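Local coordinates for protein Bcl-2 homolog (Gene 16?) (Murid herpesvirus 4, PDB 4MI8) that binds host Beclin 1 and the pro-apoptotic proteins BAK1 and BAX as a viral Bcl-2 homolog, inhibiting starvation-induced autophagy and protecting against apoptosis during infection, at residues Ser3-Leu14 with Asn128-Asp137; Leu72-Phe80 with Gly91-Val99. All blocks are in the same frame, centred on the assembly; numbering follows the deposited sequence.

Contact 1: residues Ser3-Leu14 with Asn128-Asp137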
loop_
_atom_site.group_PDB
_atom_site.type_symbol
_atom_site.label_atom_id
_atom_site.label_comp_id
_atom_site.label_asym_id
_atom_site.label_seq_id
_atom_site.Cartn_x
_atom_site.Cartn_y
_atom_site.Cartn_z
ATOM N N SER A 3 -12.015 -17.652 -1.920
ATOM C CA SER A 3 -11.335 -16.513 -1.242
ATOM C C SER A 3 -12.032 -16.110 0.064
ATOM O O SER A 3 -13.264 -16.097 0.126
ATOM C CB SER A 3 -11.329 -15.299 -2.156
ATOM O OG SER A 3 -12.301 -14.388 -1.695
ATOM N N HIS A 4 -11.239 -15.755 1.083
ATOM C CA HIS A 4 -11.753 -15.343 2.409
ATOM C C HIS A 4 -10.760 -14.495 3.173
ATOM O O HIS A 4 -9.601 -14.339 2.773
ATOM C CB HIS A 4 -12.084 -16.551 3.297
ATOM C CG HIS A 4 -12.508 -17.800 2.543
ATOM N ND1 HIS A 4 -13.427 -18.658 3.030
ATOM C CD2 HIS A 4 -12.096 -18.323 1.312
ATOM C CE1 HIS A 4 -13.595 -19.678 2.160
ATOM N NE2 HIS A 4 -12.782 -19.465 1.107
ATOM N N LYS A 5 -11.187 -14.011 4.333
ATOM C CA LYS A 5 -10.364 -13.230 5.233
ATOM C C LYS A 5 -9.130 -13.987 5.684
ATOM O O LYS A 5 -9.210 -15.151 6.000
ATOM C CB LYS A 5 -11.211 -12.785 6.433
ATOM C CG LYS A 5 -10.538 -12.739 7.816
ATOM C CD LYS A 5 -10.797 -11.452 8.579
ATOM C CE LYS A 5 -10.961 -11.714 10.063
ATOM N NZ LYS A 5 -9.838 -11.234 10.909
ATOM N N LYS A 6 -7.996 -13.309 5.754
ATOM C CA LYS A 6 -6.798 -13.931 6.284
ATOM C C LYS A 6 -6.352 -13.274 7.572
ATOM O O LYS A 6 -6.798 -12.215 7.929
ATOM C CB LYS A 6 -5.672 -13.944 5.261
ATOM C CG LYS A 6 -6.012 -14.652 3.974
ATOM C CD LYS A 6 -5.876 -16.147 4.088
ATOM C CE LYS A 6 -6.348 -16.814 2.820
ATOM N NZ LYS A 6 -7.019 -18.128 2.995
ATOM N N SER A 7 -5.461 -13.936 8.273
ATOM C CA SER A 7 -5.070 -13.522 9.595
ATOM C C SER A 7 -4.098 -12.389 9.577
ATOM O O SER A 7 -3.433 -12.176 8.610
ATOM C CB SER A 7 -4.450 -14.689 10.331
ATOM O OG SER A 7 -3.138 -14.892 9.923
ATOM N N GLY A 8 -4.026 -11.686 10.693
ATOM C CA GLY A 8 -3.046 -10.663 10.894
ATOM C C GLY A 8 -1.665 -11.223 10.764
ATOM O O GLY A 8 -0.773 -10.557 10.302
ATOM N N THR A 9 -1.497 -12.460 11.180
ATOM C CA THR A 9 -0.213 -13.111 11.096
ATOM C C THR A 9 0.200 -13.270 9.654
ATOM O O THR A 9 1.302 -12.987 9.283
ATOM C CB THR A 9 -0.257 -14.508 11.729
ATOM O OG1 THR A 9 -0.794 -14.429 13.045
ATOM C CG2 THR A 9 1.085 -15.078 11.796
ATOM N N TYR A 10 -0.698 -13.770 8.851
ATOM C CA TYR A 10 -0.450 -13.920 7.422
ATOM C C TYR A 10 -0.173 -12.567 6.736
ATOM O O TYR A 10 0.742 -12.443 5.891
ATOM C CB TYR A 10 -1.606 -14.633 6.743
ATOM C CG TYR A 10 -1.281 -14.868 5.316
ATOM C CD1 TYR A 10 -0.214 -15.700 4.959
ATOM C CD2 TYR A 10 -1.951 -14.184 4.322
ATOM C CE1 TYR A 10 0.146 -15.872 3.633
ATOM C CE2 TYR A 10 -1.618 -14.363 2.996
ATOM C CZ TYR A 10 -0.572 -15.197 2.654
ATOM O OH TYR A 10 -0.240 -15.365 1.334
ATOM N N TRP A 11 -0.934 -11.554 7.130
ATOM C CA TRP A 11 -0.852 -10.272 6.519
ATOM C C TRP A 11 0.418 -9.567 6.838
ATOM O O TRP A 11 0.937 -8.876 5.959
ATOM C CB TRP A 11 -2.035 -9.431 6.934
ATOM C CG TRP A 11 -3.196 -9.568 5.972
ATOM C CD1 TRP A 11 -4.356 -10.317 6.142
ATOM C CD2 TRP A 11 -3.311 -8.954 4.626
ATOM N NE1 TRP A 11 -5.178 -10.209 5.023
ATOM C CE2 TRP A 11 -4.618 -9.384 4.087
ATOM C CE3 TRP A 11 -2.508 -8.070 3.863
ATOM C CZ2 TRP A 11 -5.075 -8.955 2.832
ATOM C CZ3 TRP A 11 -2.970 -7.664 2.596
ATOM C CH2 TRP A 11 -4.219 -8.097 2.093
ATOM N N ALA A 12 0.957 -9.751 8.060
ATOM C CA ALA A 12 2.273 -9.222 8.420
ATOM C C ALA A 12 3.334 -9.782 7.486
ATOM O O ALA A 12 4.225 -9.072 7.037
ATOM C CB ALA A 12 2.639 -9.580 9.893
ATOM N N THR A 13 3.273 -11.076 7.231
ATOM C CA THR A 13 4.182 -11.716 6.264
ATOM C C THR A 13 4.041 -11.114 4.847
ATOM O O THR A 13 5.038 -10.792 4.152
ATOM C CB THR A 13 3.880 -13.235 6.216
ATOM O OG1 THR A 13 4.314 -13.774 7.456
ATOM C CG2 THR A 13 4.621 -13.967 5.097
ATOM N N LEU A 14 2.784 -10.957 4.445
ATOM C CA LEU A 14 2.447 -10.557 3.099
ATOM C C LEU A 14 2.894 -9.104 2.895
ATOM O O LEU A 14 3.478 -8.743 1.844
ATOM C CB LEU A 14 0.911 -10.674 2.972
ATOM C CG LEU A 14 0.399 -10.289 1.609
ATOM C CD1 LEU A 14 1.311 -10.908 0.509
ATOM C CD2 LEU A 14 -1.112 -10.674 1.501
ATOM N N ASN A 128 -7.702 -3.297 11.678
ATOM C CA ASN A 128 -8.411 -4.445 11.125
ATOM C C ASN A 128 -8.681 -4.328 9.625
ATOM O O ASN A 128 -9.755 -4.645 9.160
ATOM C CB ASN A 128 -9.696 -4.684 11.923
ATOM C CG ASN A 128 -10.311 -6.055 11.672
ATOM O OD1 ASN A 128 -9.626 -7.018 11.320
ATOM N ND2 ASN A 128 -11.619 -6.139 11.850
ATOM N N LEU A 129 -7.708 -3.859 8.854
ATOM C CA LEU A 129 -7.862 -3.857 7.363
ATOM C C LEU A 129 -8.082 -5.235 6.735
ATOM O O LEU A 129 -8.626 -5.336 5.641
ATOM C CB LEU A 129 -6.708 -3.129 6.660
ATOM C CG LEU A 129 -6.783 -1.647 7.041
ATOM C CD1 LEU A 129 -5.874 -0.863 6.128
ATOM C CD2 LEU A 129 -8.210 -1.047 7.020
ATOM N N MET A 130 -7.646 -6.293 7.425
ATOM C CA MET A 130 -7.822 -7.675 6.925
ATOM C C MET A 130 -9.279 -7.937 6.741
ATOM O O MET A 130 -9.651 -8.705 5.853
ATOM C CB MET A 130 -7.278 -8.728 7.884
ATOM C CG MET A 130 -7.449 -8.362 9.336
ATOM S SD MET A 130 -5.827 -8.044 10.028
ATOM C CE MET A 130 -5.694 -6.277 10.270
ATOM N N ASN A 131 -10.089 -7.255 7.569
ATOM C CA ASN A 131 -11.554 -7.294 7.492
ATOM C C ASN A 131 -12.198 -6.950 6.131
ATOM O O ASN A 131 -13.305 -7.409 5.867
ATOM C CB ASN A 131 -12.144 -6.349 8.535
ATOM C CG ASN A 131 -13.247 -6.990 9.347
ATOM O OD1 ASN A 131 -14.376 -6.449 9.503
ATOM N ND2 ASN A 131 -12.925 -8.151 9.897
ATOM N N HIS A 132 -11.530 -6.168 5.300
ATOM C CA HIS A 132 -12.111 -5.680 4.067
ATOM C C HIS A 132 -11.350 -6.042 2.820
ATOM O O HIS A 132 -11.290 -5.270 1.872
ATOM C CB HIS A 132 -12.212 -4.186 4.164
ATOM C CG HIS A 132 -13.315 -3.706 5.041
ATOM N ND1 HIS A 132 -13.126 -3.390 6.313
ATOM C CD2 HIS A 132 -14.647 -3.474 4.775
ATOM C CE1 HIS A 132 -14.272 -2.982 6.844
ATOM N NE2 HIS A 132 -15.201 -3.024 5.897
ATOM N N PHE A 133 -10.756 -7.215 2.790
ATOM C CA PHE A 133 -9.854 -7.556 1.721
ATOM C C PHE A 133 -9.554 -9.024 1.749
ATOM O O PHE A 133 -8.564 -9.430 2.305
ATOM C CB PHE A 133 -8.547 -6.764 1.888
ATOM C CG PHE A 133 -7.736 -6.675 0.641
ATOM C CD1 PHE A 133 -7.146 -7.786 0.114
ATOM C CD2 PHE A 133 -7.590 -5.484 -0.012
ATOM C CE1 PHE A 133 -6.420 -7.711 -1.033
ATOM C CE2 PHE A 133 -6.865 -5.400 -1.166
ATOM C CZ PHE A 133 -6.279 -6.515 -1.680
ATOM N N PRO A 134 -10.396 -9.844 1.154
ATOM C CA PRO A 134 -10.117 -11.276 1.285
ATOM C C PRO A 134 -9.111 -11.723 0.275
ATOM O O PRO A 134 -8.886 -11.015 -0.667
ATOM C CB PRO A 134 -11.452 -11.943 0.969
ATOM C CG PRO A 134 -12.437 -10.875 0.747
ATOM C CD PRO A 134 -11.638 -9.748 0.254
ATOM N N LEU A 135 -8.538 -12.898 0.468
ATOM C CA LEU A 135 -7.512 -13.437 -0.458
ATOM C C LEU A 135 -7.831 -14.883 -0.870
ATOM O O LEU A 135 -8.640 -15.538 -0.217
ATOM C CB LEU A 135 -6.126 -13.359 0.188
ATOM C CG LEU A 135 -5.599 -11.961 0.486
ATOM C CD1 LEU A 135 -4.409 -12.077 1.418
ATOM C CD2 LEU A 135 -5.233 -11.287 -0.828
ATOM N N GLU A 136 -7.154 -15.335 -1.898
ATOM C CA GLU A 136 -7.393 -16.614 -2.507
ATOM C C GLU A 136 -7.160 -17.786 -1.605
ATOM O O GLU A 136 -6.222 -17.839 -0.842
ATOM C CB GLU A 136 -6.532 -16.770 -3.752
ATOM C CG GLU A 136 -7.209 -17.536 -4.878
ATOM C CD GLU A 136 -7.839 -16.646 -5.941
ATOM O OE1 GLU A 136 -7.573 -16.877 -7.127
ATOM O OE2 GLU A 136 -8.608 -15.727 -5.601
ATOM N N ASP A 137 -8.049 -18.747 -1.751
ATOM C CA ASP A 137 -8.006 -19.995 -1.036
ATOM C C ASP A 137 -8.164 -19.732 0.452
ATOM O O ASP A 137 -8.846 -20.564 1.128
ATOM C CB ASP A 137 -6.804 -20.859 -1.495
ATOM C CG ASP A 137 -5.587 -20.725 -0.633
ATOM O OD1 ASP A 137 -5.689 -20.805 0.589
ATOM O OD2 ASP A 137 -4.487 -20.602 -1.181
HETATM O O HOH W 1 -7.975 -10.331 4.906
#

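Contact 2: residues Leu72-Phe80 with Gly91-Val99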
loop_
_atom_site.group_PDB
_atom_site.type_symbol
_atom_site.label_atom_id
_atom_site.label_comp_id
_atom_site.label_asym_id
_atom_site.label_seq_id
_atom_site.Cartn_x
_atom_site.Cartn_y
_atom_site.Cartn_z
ATOM N N LEU A 72 3.136 9.922 7.643
ATOM C CA LEU A 72 2.571 8.754 6.989
ATOM C C LEU A 72 1.340 8.308 7.728
ATOM O O LEU A 72 0.319 8.045 7.110
ATOM C CB LEU A 72 3.566 7.589 6.795
ATOM C CG LEU A 72 3.179 6.610 5.651
ATOM C CD1 LEU A 72 2.605 7.309 4.409
ATOM C CD2 LEU A 72 4.346 5.752 5.229
ATOM N N SER A 73 1.406 8.265 9.049
ATOM C CA SER A 73 0.278 7.729 9.820
ATOM C C SER A 73 -0.952 8.661 9.761
ATOM O O SER A 73 -2.119 8.236 9.946
ATOM C CB SER A 73 0.694 7.421 11.262
ATOM O OG SER A 73 1.556 8.428 11.778
ATOM N N LYS A 74 -0.679 9.922 9.446
ATOM C CA LYS A 74 -1.726 10.950 9.327
ATOM C C LYS A 74 -2.429 10.702 7.957
ATOM O O LYS A 74 -3.655 10.466 7.913
ATOM C CB LYS A 74 -1.090 12.348 9.456
ATOM C CG LYS A 74 -1.827 13.388 10.302
ATOM C CD LYS A 74 -1.664 13.155 11.794
ATOM C CE LYS A 74 -1.864 14.480 12.551
ATOM N NZ LYS A 74 -2.201 14.451 14.023
ATOM N N LEU A 75 -1.644 10.650 6.869
ATOM C CA LEU A 75 -2.196 10.216 5.590
ATOM C C LEU A 75 -3.045 8.973 5.762
ATOM O O LEU A 75 -4.202 8.978 5.333
ATOM C CB LEU A 75 -1.137 9.966 4.519
ATOM C CG LEU A 75 -1.719 9.518 3.131
ATOM C CD1 LEU A 75 -2.736 10.508 2.548
ATOM C CD2 LEU A 75 -0.545 9.377 2.215
ATOM N N PHE A 76 -2.512 7.939 6.453
ATOM C CA PHE A 76 -3.231 6.639 6.511
ATOM C C PHE A 76 -4.544 6.831 7.208
ATOM O O PHE A 76 -5.576 6.328 6.749
ATOM C CB PHE A 76 -2.442 5.485 7.165
ATOM C CG PHE A 76 -1.283 4.942 6.334
ATOM C CD1 PHE A 76 -1.277 4.995 4.900
ATOM C CD2 PHE A 76 -0.219 4.337 6.968
ATOM C CE1 PHE A 76 -0.197 4.434 4.157
ATOM C CE2 PHE A 76 0.855 3.817 6.245
ATOM C CZ PHE A 76 0.864 3.846 4.840
ATOM N N THR A 77 -4.527 7.558 8.332
ATOM C CA THR A 77 -5.780 7.774 9.057
ATOM C C THR A 77 -6.849 8.565 8.236
ATOM O O THR A 77 -8.027 8.172 8.255
ATOM C CB THR A 77 -5.552 8.302 10.524
ATOM O OG1 THR A 77 -4.572 9.347 10.509
ATOM C CG2 THR A 77 -5.046 7.145 11.482
ATOM N N SER A 78 -6.466 9.622 7.500
ATOM C CA SER A 78 -7.478 10.316 6.638
ATOM C C SER A 78 -8.029 9.412 5.577
ATOM O O SER A 78 -9.247 9.321 5.383
ATOM C CB SER A 78 -7.050 11.689 6.049
ATOM O OG SER A 78 -5.809 11.673 5.353
ATOM N N LEU A 79 -7.130 8.635 4.974
ATOM C CA LEU A 79 -7.531 7.689 3.965
ATOM C C LEU A 79 -8.628 6.687 4.455
ATOM O O LEU A 79 -9.394 6.145 3.625
ATOM C CB LEU A 79 -6.244 7.017 3.462
ATOM C CG LEU A 79 -6.198 5.977 2.396
ATOM C CD1 LEU A 79 -6.752 6.633 1.140
ATOM C CD2 LEU A 79 -4.737 5.499 2.225
ATOM N N PHE A 80 -8.763 6.446 5.780
ATOM C CA PHE A 80 -9.830 5.502 6.228
ATOM C C PHE A 80 -10.946 6.139 7.100
ATOM O O PHE A 80 -11.899 5.443 7.583
ATOM C CB PHE A 80 -9.224 4.256 6.865
ATOM C CG PHE A 80 -8.403 3.394 5.880
ATOM C CD1 PHE A 80 -9.025 2.489 5.043
ATOM C CD2 PHE A 80 -7.020 3.505 5.805
ATOM C CE1 PHE A 80 -8.302 1.704 4.151
ATOM C CE2 PHE A 80 -6.272 2.697 4.929
ATOM C CZ PHE A 80 -6.916 1.805 4.090
ATOM N N GLY A 91 -5.136 1.796 -2.245
ATOM C CA GLY A 91 -4.460 3.108 -2.155
ATOM C C GLY A 91 -3.363 3.133 -1.064
ATOM O O GLY A 91 -2.268 3.719 -1.271
ATOM N N PHE A 92 -3.680 2.547 0.112
ATOM C CA PHE A 92 -2.737 2.380 1.218
ATOM C C PHE A 92 -1.462 1.647 0.703
ATOM O O PHE A 92 -0.279 2.033 0.965
ATOM C CB PHE A 92 -3.499 1.627 2.324
ATOM C CG PHE A 92 -2.631 0.921 3.361
ATOM C CD1 PHE A 92 -2.205 -0.365 3.145
ATOM C CD2 PHE A 92 -2.437 1.489 4.648
ATOM C CE1 PHE A 92 -1.533 -1.069 4.155
ATOM C CE2 PHE A 92 -1.735 0.802 5.651
ATOM C CZ PHE A 92 -1.284 -0.495 5.400
ATOM N N PHE A 93 -1.684 0.567 -0.015
ATOM C CA PHE A 93 -0.515 -0.149 -0.495
ATOM C C PHE A 93 0.206 0.649 -1.536
ATOM O O PHE A 93 1.416 0.488 -1.671
ATOM C CB PHE A 93 -0.901 -1.544 -1.037
ATOM C CG PHE A 93 -1.020 -2.599 0.053
ATOM C CD1 PHE A 93 0.139 -3.085 0.696
ATOM C CD2 PHE A 93 -2.303 -3.077 0.485
ATOM C CE1 PHE A 93 0.020 -4.022 1.720
ATOM C CE2 PHE A 93 -2.410 -4.028 1.570
ATOM C CZ PHE A 93 -1.278 -4.490 2.173
ATOM N N ASP A 94 -0.498 1.455 -2.340
ATOM C CA ASP A 94 0.225 2.182 -3.441
ATOM C C ASP A 94 1.003 3.288 -2.832
ATOM O O ASP A 94 2.045 3.725 -3.376
ATOM C CB ASP A 94 -0.767 2.836 -4.411
ATOM C CG ASP A 94 -0.103 3.318 -5.680
ATOM O OD1 ASP A 94 0.911 2.691 -6.105
ATOM O OD2 ASP A 94 -0.594 4.299 -6.321
ATOM N N VAL A 95 0.470 3.863 -1.738
ATOM C CA VAL A 95 1.334 4.838 -1.006
ATOM C C VAL A 95 2.631 4.193 -0.524
ATOM O O VAL A 95 3.758 4.750 -0.736
ATOM C CB VAL A 95 0.591 5.512 0.145
ATOM C CG1 VAL A 95 1.597 6.231 1.040
ATOM C CG2 VAL A 95 -0.571 6.377 -0.451
ATOM N N GLY A 96 2.513 3.007 0.092
ATOM C CA GLY A 96 3.734 2.282 0.558
ATOM C C GLY A 96 4.635 1.916 -0.636
ATOM O O GLY A 96 5.864 1.932 -0.509
ATOM N N ARG A 97 4.050 1.566 -1.790
ATOM C CA ARG A 97 4.853 1.253 -2.956
ATOM C C ARG A 97 5.600 2.468 -3.459
ATOM O O ARG A 97 6.748 2.342 -3.873
ATOM C CB ARG A 97 4.000 0.712 -4.093
ATOM C CG ARG A 97 4.810 0.370 -5.332
ATOM C CD ARG A 97 3.998 -0.322 -6.471
ATOM N NE ARG A 97 2.962 0.558 -7.023
ATOM C CZ ARG A 97 3.002 1.070 -8.270
ATOM N NH1 ARG A 97 3.978 0.770 -9.112
ATOM N NH2 ARG A 97 2.026 1.823 -8.733
ATOM N N TYR A 98 4.925 3.641 -3.447
ATOM C CA TYR A 98 5.551 4.895 -3.850
ATOM C C TYR A 98 6.760 5.136 -2.935
ATOM O O TYR A 98 7.856 5.341 -3.441
ATOM C CB TYR A 98 4.607 6.108 -3.714
ATOM C CG TYR A 98 5.271 7.391 -4.260
ATOM C CD1 TYR A 98 5.218 7.683 -5.635
ATOM C CD2 TYR A 98 5.983 8.291 -3.423
ATOM C CE1 TYR A 98 5.836 8.818 -6.175
ATOM C CE2 TYR A 98 6.598 9.442 -3.955
ATOM C CZ TYR A 98 6.510 9.693 -5.341
ATOM O OH TYR A 98 7.087 10.792 -5.962
ATOM N N VAL A 99 6.553 5.164 -1.614
ATOM C CA VAL A 99 7.649 5.408 -0.681
ATOM C C VAL A 99 8.862 4.490 -1.008
ATOM O O VAL A 99 9.963 4.992 -1.297
ATOM C CB VAL A 99 7.255 5.220 0.784
ATOM C CG1 VAL A 99 8.498 5.395 1.665
ATOM C CG2 VAL A 99 6.186 6.218 1.165
#

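Contact 1: residues Ser3-Leu14 with Asn128-Asp137
Chain ends meet here: His4 and Leu135 form a single antiparallel bridge that ties the N-terminal arm before helix 8-23 to the tail following helix 111-126. Two backbone bonds make this hydrogen-bonded pair, His4 N to Leu135 O and Leu135 N to His4 O, both 2.9 Å. The Leu135 side chain leaves the backbone away from the N-terminal segment, its CG anti to the carbonyl carbon (chi1 -64°), yet its CD1 comes back obliquely to the rim of the Trp11 indole, 3.5 Å from CZ2, where it also meets Leu14 CD2 tip to tip. The six-membered ring of Trp11 points its edge at the Phe133 face in an offset T-shaped pair, planes at 89°. Met130 CB packs 3.8 Å from Trp11 CD1, with SD oblique to the indole in a Met-aromatic contact. One water knits the two segments: it accepts hydrogen bonds from Trp11 NE1 (2.8 Å) and Lys6 N and donates to the carbonyl Phe133 O. Farther out, Lys6 NZ makes a long 3.8 Å salt bridge to Asp137 OD1. Around this junction, Trp11 packs on Phe124 of helix 111-126 and Phe93 of helix 86-103, while Tyr10 OH bonds Asp38 of helix 33-56.

Contact 2: residues Leu72-Phe80 with Gly91-Val99
Helix segments 72-80 and 91-99 run nearly antiparallel, at 159°, with axes 10.9 Å apart and Phe76 and Phe92 as the nearest CA pair. They belong to the all-helical Bcl-2 fold, and this buried, wholly apolar seam joins helices 68-81 and 86-103 beside the groove that holds the Beclin 1 BH3 peptide. Val95 packs among Leu72, Leu75 and Phe76: its CG1, anti to the backbone N (chi1 167°), lies 3.7 Å from Leu72 CD1, and the two side chains lie alongside each other, pointing opposite ways. Leu75 CD2 meets Val95 tip to tip, 4.0 Å from both methyls, CG1 and CG2. Helix 68-81 also presents Ser78 to the peptide, its OG and carbonyl O both bonding peptide side chains; Val95 packs on an apolar one. Toward the end of helix 68-81, Leu79 CD2 rests 3.8 Å from the Phe92 backbone N, and Phe80 sets its ring edge against Phe92 CB. The Phe76 ring is held between two neighbours, Leu72 CD1 over one face and Phe92 over the opposite one. Phe76 and Phe92 are inclined at 44°, centroids 4.7 Å apart, and Phe92 CD2 lies 3.7 Å from both Phe76 CD1 and Phe76 CE1.

Overall arrangement
Contact 2 lies nested within the chain loop that contact 1 closes, their centres about 18 Å apart. They nevertheless touch twice: Leu129 CD1 packs 3.5 Å from Phe80 CZ, and Trp11 CZ3 lies 3.6 Å from Phe93 CZ. Helix 86-103 is thus shared, turning Phe92 and Val95 toward helix 68-81 and Phe93 toward helix 8-23. Helix 111-126 bridges the two as well, with Phe124 against Trp11 and Met130, and Met120 against Phe76 and Phe92. Contact 2 is about 8 Å from the chain centre and reaches the bound Beclin 1 peptide through Lys74, Leu75, Ser78 and Val95; contact 1, about 13 Å out, joins the two termini.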